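Local coordinates for protein nidogen-1 (Mus musculus, PDB 1GL4) that helps organise basement membranes as a secreted glycoprotein that binds laminin, collagen IV and perlecan, the last through its G2 beta-barrel, at residues 44-58 against 70-82. Numbering follows the deposited sequence.
Sequences VAEGSPQRVNGKVKG and VFENTDLHSYVVM
His77 and Asn53 face each other in a non-hydrogen-bonded pair of the antiparallel hairpin formed by strands 49-58 and 74-81, and their side chains run side by side on one face. His77 ND1 donates to Asn53 OD1 at 2.6 Å, the N-H pointing almost straight at the oxygen (163°), which lies at the ring edge close to its plane. With CG anti to the backbone N (chi1 -178°) and the ring turned about chi2 (76°), ND1 comes alongside the Asn53 amide. Arg51 approaches the same ring from its edge, CD 3.9 Å from His77 CE1, while its CG meets Tyr79 CD1. Pro49 CB then comes within 3.4 Å of Tyr79 OH. Farther along, Lys55 NZ forms a salt bridge with Asp75 OD1 (2.8 Å) and a hydrogen bond with Asn73 OD1, which it meets from above the carbonyl plane. On the other face, Val56 CG2 packs on Leu76 CB at 3.8 Å, and Val52 lies against Ser78, whose hydroxyl bonds Thr89 and Tyr88 O. Paired backbone bonds hold this register until a beta bulge between Val56 and Gly58. Beyond it, Gly58 CA lies over the face of the Phe71 ring. The hairpin belongs to the G2 beta-barrel, with strand 164-171 beside 49-58 and strand 86-92 beside 74-81. Asn53 touches His163, a zinc ligand. His77 and Tyr79 take part in perlecan binding, and His77 NE2 bonds a polar side chain of the partner protein's chain. An alanine in place of His77 would remove both bonds and is likely to leave Asn53 OD1 without its imidazole donor and the partner's polar group without its mate. The bond at ND1 probably fixes the turn of the imidazole, consistent with NE2 being offered to the other protein.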
loop_
_atom_site.group_PDB
_atom_site.type_symbol
_atom_site.label_atom_id
_atom_site.label_comp_id
_atom_site.label_asym_id
_atom_site.label_seq_id
_atom_site.Cartn_x
_atom_site.Cartn_y
_atom_site.Cartn_z
ATOM N N VAL A 44 -12.110 -10.438 6.280
ATOM C CA VAL A 44 -10.966 -10.384 7.196
ATOM C C VAL A 44 -11.419 -9.725 8.501
ATOM O O VAL A 44 -12.311 -8.873 8.499
ATOM C CB VAL A 44 -9.774 -9.581 6.605
ATOM C CG1 VAL A 44 -9.249 -10.269 5.353
ATOM C CG2 VAL A 44 -10.199 -8.153 6.288
ATOM N N ALA A 45 -10.816 -10.131 9.616
ATOM C CA ALA A 45 -11.168 -9.589 10.925
ATOM C C ALA A 45 -10.780 -8.125 11.084
ATOM O O ALA A 45 -9.712 -7.708 10.644
ATOM C CB ALA A 45 -10.502 -10.416 12.023
ATOM N N GLU A 46 -11.649 -7.350 11.725
ATOM C CA GLU A 46 -11.377 -5.935 11.946
ATOM C C GLU A 46 -10.127 -5.767 12.812
ATOM O O GLU A 46 -9.874 -6.582 13.702
ATOM C CB GLU A 46 -12.571 -5.270 12.636
ATOM C CG GLU A 46 -13.877 -5.388 11.864
ATOM C CD GLU A 46 -15.015 -4.629 12.524
ATOM O OE1 GLU A 46 -15.192 -4.771 13.753
ATOM O OE2 GLU A 46 -15.736 -3.898 11.813
ATOM N N GLY A 47 -9.349 -4.719 12.533
ATOM C CA GLY A 47 -8.135 -4.436 13.288
ATOM C C GLY A 47 -6.980 -5.420 13.140
ATOM O O GLY A 47 -5.985 -5.347 13.872
ATOM N N SER A 48 -7.086 -6.330 12.181
ATOM C CA SER A 48 -6.053 -7.337 11.982
ATOM C C SER A 48 -5.000 -6.992 10.934
ATOM O O SER A 48 -5.271 -6.260 9.976
ATOM C CB SER A 48 -6.702 -8.663 11.576
ATOM O OG SER A 48 -7.245 -8.572 10.264
ATOM N N PRO A 49 -3.772 -7.509 11.114
ATOM C CA PRO A 49 -2.689 -7.261 10.156
ATOM C C PRO A 49 -2.987 -8.145 8.939
ATOM O O PRO A 49 -3.519 -9.253 9.094
ATOM C CB PRO A 49 -1.437 -7.757 10.892
ATOM C CG PRO A 49 -1.796 -7.634 12.340
ATOM C CD PRO A 49 -3.245 -8.099 12.358
ATOM N N GLN A 50 -2.662 -7.666 7.741
ATOM C CA GLN A 50 -2.882 -8.444 6.521
ATOM C C GLN A 50 -1.673 -8.296 5.608
ATOM O O GLN A 50 -1.006 -7.259 5.613
ATOM C CB GLN A 50 -4.136 -7.972 5.776
ATOM C CG GLN A 50 -5.469 -8.218 6.496
ATOM C CD GLN A 50 -5.783 -9.696 6.696
ATOM O OE1 GLN A 50 -5.568 -10.519 5.800
ATOM N NE2 GLN A 50 -6.313 -10.036 7.868
ATOM N N ARG A 51 -1.392 -9.336 4.830
ATOM C CA ARG A 51 -0.264 -9.314 3.909
ATOM C C ARG A 51 -0.713 -9.586 2.479
ATOM O O ARG A 51 -1.643 -10.358 2.252
ATOM C CB ARG A 51 0.777 -10.351 4.338
ATOM C CG ARG A 51 1.414 -10.047 5.684
ATOM C CD ARG A 51 2.438 -11.102 6.091
ATOM N NE ARG A 51 1.822 -12.397 6.359
ATOM C CZ ARG A 51 2.479 -13.458 6.818
ATOM N NH1 ARG A 51 3.782 -13.383 7.066
ATOM N NH2 ARG A 51 1.833 -14.595 7.028
ATOM N N VAL A 52 -0.054 -8.931 1.522
ATOM C CA VAL A 52 -0.356 -9.094 0.104
ATOM C C VAL A 52 0.930 -9.546 -0.594
ATOM O O VAL A 52 1.984 -8.938 -0.407
ATOM C CB VAL A 52 -0.824 -7.764 -0.532
ATOM C CG1 VAL A 52 -1.510 -8.037 -1.864
ATOM C CG2 VAL A 52 -1.767 -7.027 0.412
ATOM N N ASN A 53 0.843 -10.610 -1.391
ATOM C CA ASN A 53 2.010 -11.140 -2.094
ATOM C C ASN A 53 1.742 -11.401 -3.571
ATOM O O ASN A 53 0.626 -11.747 -3.963
ATOM C CB ASN A 53 2.472 -12.449 -1.445
ATOM C CG ASN A 53 3.079 -12.240 -0.074
ATOM O OD1 ASN A 53 4.114 -11.590 0.066
ATOM N ND2 ASN A 53 2.436 -12.790 0.946
ATOM N N GLY A 54 2.781 -11.252 -4.386
ATOM C CA GLY A 54 2.638 -11.489 -5.809
ATOM C C GLY A 54 3.935 -11.282 -6.568
ATOM O O GLY A 54 4.967 -10.953 -5.984
ATOM N N LYS A 55 3.877 -11.471 -7.880
ATOM C CA LYS A 55 5.043 -11.311 -8.737
ATOM C C LYS A 55 4.931 -10.053 -9.592
ATOM O O LYS A 55 3.831 -9.551 -9.847
ATOM C CB LYS A 55 5.194 -12.530 -9.650
ATOM C CG LYS A 55 5.589 -13.812 -8.936
ATOM C CD LYS A 55 7.003 -13.727 -8.376
ATOM C CE LYS A 55 7.443 -15.074 -7.807
ATOM N NZ LYS A 55 8.843 -15.037 -7.287
ATOM N N VAL A 56 6.081 -9.550 -10.032
ATOM C CA VAL A 56 6.129 -8.357 -10.860
ATOM C C VAL A 56 7.037 -8.579 -12.064
ATOM O O VAL A 56 8.165 -9.056 -11.918
ATOM C CB VAL A 56 6.687 -7.141 -10.085
ATOM C CG1 VAL A 56 6.694 -5.922 -10.992
ATOM C CG2 VAL A 56 5.858 -6.882 -8.824
ATOM N N LYS A 57 6.541 -8.243 -13.251
ATOM C CA LYS A 57 7.343 -8.373 -14.465
ATOM C C LYS A 57 7.237 -7.056 -15.215
ATOM O O LYS A 57 6.183 -6.414 -15.215
ATOM C CB LYS A 57 6.846 -9.519 -15.361
ATOM C CG LYS A 57 5.562 -9.220 -16.114
ATOM C CD LYS A 57 5.292 -10.236 -17.234
ATOM C CE LYS A 57 5.025 -11.640 -16.704
ATOM N NZ LYS A 57 4.612 -12.576 -17.804
ATOM N N GLY A 58 8.329 -6.648 -15.847
ATOM C CA GLY A 58 8.309 -5.401 -16.582
ATOM C C GLY A 58 9.204 -5.361 -17.809
ATOM O O GLY A 58 10.150 -6.137 -17.939
ATOM N N VAL A 70 14.404 -5.353 -18.763
ATOM C CA VAL A 70 13.411 -6.398 -18.583
ATOM C C VAL A 70 13.646 -7.200 -17.317
ATOM O O VAL A 70 14.770 -7.602 -17.027
ATOM C CB VAL A 70 13.420 -7.375 -19.789
ATOM C CG1 VAL A 70 12.352 -8.447 -19.612
ATOM C CG2 VAL A 70 13.187 -6.604 -21.081
ATOM N N PHE A 71 12.587 -7.414 -16.550
ATOM C CA PHE A 71 12.707 -8.213 -15.344
ATOM C C PHE A 71 11.445 -9.033 -15.131
ATOM O O PHE A 71 10.332 -8.572 -15.376
ATOM C CB PHE A 71 13.029 -7.334 -14.127
ATOM C CG PHE A 71 12.052 -6.216 -13.890
ATOM C CD1 PHE A 71 10.899 -6.427 -13.142
ATOM C CD2 PHE A 71 12.303 -4.943 -14.390
ATOM C CE1 PHE A 71 10.008 -5.383 -12.891
ATOM C CE2 PHE A 71 11.417 -3.891 -14.147
ATOM C CZ PHE A 71 10.267 -4.113 -13.394
ATOM N N GLU A 72 11.637 -10.273 -14.711
ATOM C CA GLU A 72 10.531 -11.180 -14.465
ATOM C C GLU A 72 10.790 -11.909 -13.154
ATOM O O GLU A 72 11.935 -12.017 -12.708
ATOM C CB GLU A 72 10.412 -12.174 -15.626
ATOM C CG GLU A 72 10.105 -11.495 -16.962
ATOM C CD GLU A 72 10.440 -12.362 -18.164
ATOM O OE1 GLU A 72 11.610 -12.783 -18.285
ATOM O OE2 GLU A 72 9.536 -12.613 -18.992
ATOM N N ASN A 73 9.721 -12.383 -12.529
ATOM C CA ASN A 73 9.820 -13.108 -11.269
ATOM C C ASN A 73 10.269 -12.247 -10.086
ATOM O O ASN A 73 10.798 -12.767 -9.102
ATOM C CB ASN A 73 10.764 -14.306 -11.423
ATOM C CG ASN A 73 10.721 -15.234 -10.226
ATOM O OD1 ASN A 73 9.667 -15.781 -9.889
ATOM N ND2 ASN A 73 11.864 -15.416 -9.575
ATOM N N THR A 74 10.071 -10.936 -10.183
ATOM C CA THR A 74 10.417 -10.032 -9.087
ATOM C C THR A 74 9.287 -10.144 -8.059
ATOM O O THR A 74 8.118 -10.252 -8.439
ATOM C CB THR A 74 10.524 -8.572 -9.576
ATOM O OG1 THR A 74 11.669 -8.439 -10.428
ATOM C CG2 THR A 74 10.664 -7.612 -8.393
ATOM N N ASP A 75 9.635 -10.129 -6.771
ATOM C CA ASP A 75 8.644 -10.246 -5.694
ATOM C C ASP A 75 8.062 -8.926 -5.189
ATOM O O ASP A 75 8.756 -7.910 -5.135
ATOM C CB ASP A 75 9.247 -10.955 -4.477
ATOM C CG ASP A 75 9.645 -12.386 -4.762
ATOM O OD1 ASP A 75 8.780 -13.175 -5.188
ATOM O OD2 ASP A 75 10.828 -12.722 -4.549
ATOM N N LEU A 76 6.786 -8.959 -4.808
ATOM C CA LEU A 76 6.115 -7.796 -4.227
ATOM C C LEU A 76 5.505 -8.282 -2.914
ATOM O O LEU A 76 4.794 -9.289 -2.891
ATOM C CB LEU A 76 5.008 -7.254 -5.147
ATOM C CG LEU A 76 4.295 -5.985 -4.646
ATOM C CD1 LEU A 76 3.669 -5.250 -5.814
ATOM C CD2 LEU A 76 3.233 -6.339 -3.603
ATOM N N HIS A 77 5.814 -7.587 -1.821
ATOM C CA HIS A 77 5.287 -7.928 -0.503
ATOM C C HIS A 77 4.746 -6.644 0.133
ATOM O O HIS A 77 5.447 -5.632 0.204
ATOM C CB HIS A 77 6.394 -8.515 0.378
ATOM C CG HIS A 77 5.927 -8.932 1.737
ATOM N ND1 HIS A 77 5.206 -10.087 1.955
ATOM C CD2 HIS A 77 6.048 -8.331 2.946
ATOM C CE1 HIS A 77 4.902 -10.178 3.238
ATOM N NE2 HIS A 77 5.401 -9.125 3.860
ATOM N N SER A 78 3.501 -6.681 0.595
ATOM C CA SER A 78 2.898 -5.499 1.195
ATOM C C SER A 78 2.267 -5.844 2.550
ATOM O O SER A 78 1.728 -6.936 2.727
ATOM C CB SER A 78 1.858 -4.925 0.228
ATOM O OG SER A 78 1.428 -3.640 0.623
ATOM N N TYR A 79 2.340 -4.909 3.495
ATOM C CA TYR A 79 1.811 -5.096 4.851
ATOM C C TYR A 79 0.888 -3.928 5.253
ATOM O O TYR A 79 1.187 -2.755 4.973
ATOM C CB TYR A 79 2.992 -5.186 5.841
ATOM C CG TYR A 79 2.659 -5.628 7.260
ATOM C CD1 TYR A 79 2.744 -6.971 7.630
ATOM C CD2 TYR A 79 2.273 -4.703 8.233
ATOM C CE1 TYR A 79 2.456 -7.385 8.935
ATOM C CE2 TYR A 79 1.981 -5.106 9.549
ATOM C CZ TYR A 79 2.076 -6.449 9.886
ATOM O OH TYR A 79 1.804 -6.867 11.170
ATOM N N VAL A 80 -0.232 -4.258 5.900
ATOM C CA VAL A 80 -1.193 -3.261 6.376
ATOM C C VAL A 80 -1.952 -3.798 7.583
ATOM O O VAL A 80 -2.074 -5.013 7.758
ATOM C CB VAL A 80 -2.254 -2.911 5.303
ATOM C CG1 VAL A 80 -1.610 -2.271 4.104
ATOM C CG2 VAL A 80 -2.994 -4.168 4.888
ATOM N N VAL A 81 -2.457 -2.894 8.418
ATOM C CA VAL A 81 -3.253 -3.282 9.573
ATOM C C VAL A 81 -4.634 -2.654 9.379
ATOM O O VAL A 81 -4.754 -1.430 9.252
ATOM C CB VAL A 81 -2.654 -2.767 10.902
ATOM C CG1 VAL A 81 -3.571 -3.162 12.064
ATOM C CG2 VAL A 81 -1.261 -3.360 11.118
ATOM N N MET A 82 -5.674 -3.483 9.358
ATOM C CA MET A 82 -7.024 -2.971 9.157
ATOM C C MET A 82 -7.335 -1.805 10.091
ATOM O O MET A 82 -7.059 -1.858 11.294
ATOM C CB MET A 82 -8.069 -4.080 9.362
ATOM C CG MET A 82 -7.893 -5.308 8.470
ATOM S SD MET A 82 -7.879 -4.977 6.685
ATOM C CE MET A 82 -9.399 -3.956 6.495
HETATM O O HOH W 1 6.363 -11.565 -1.842
HETATM O O HOH W 2 6.181 -13.087 -4.423
HETATM O O HOH W 3 6.659 -12.500 -19.817
#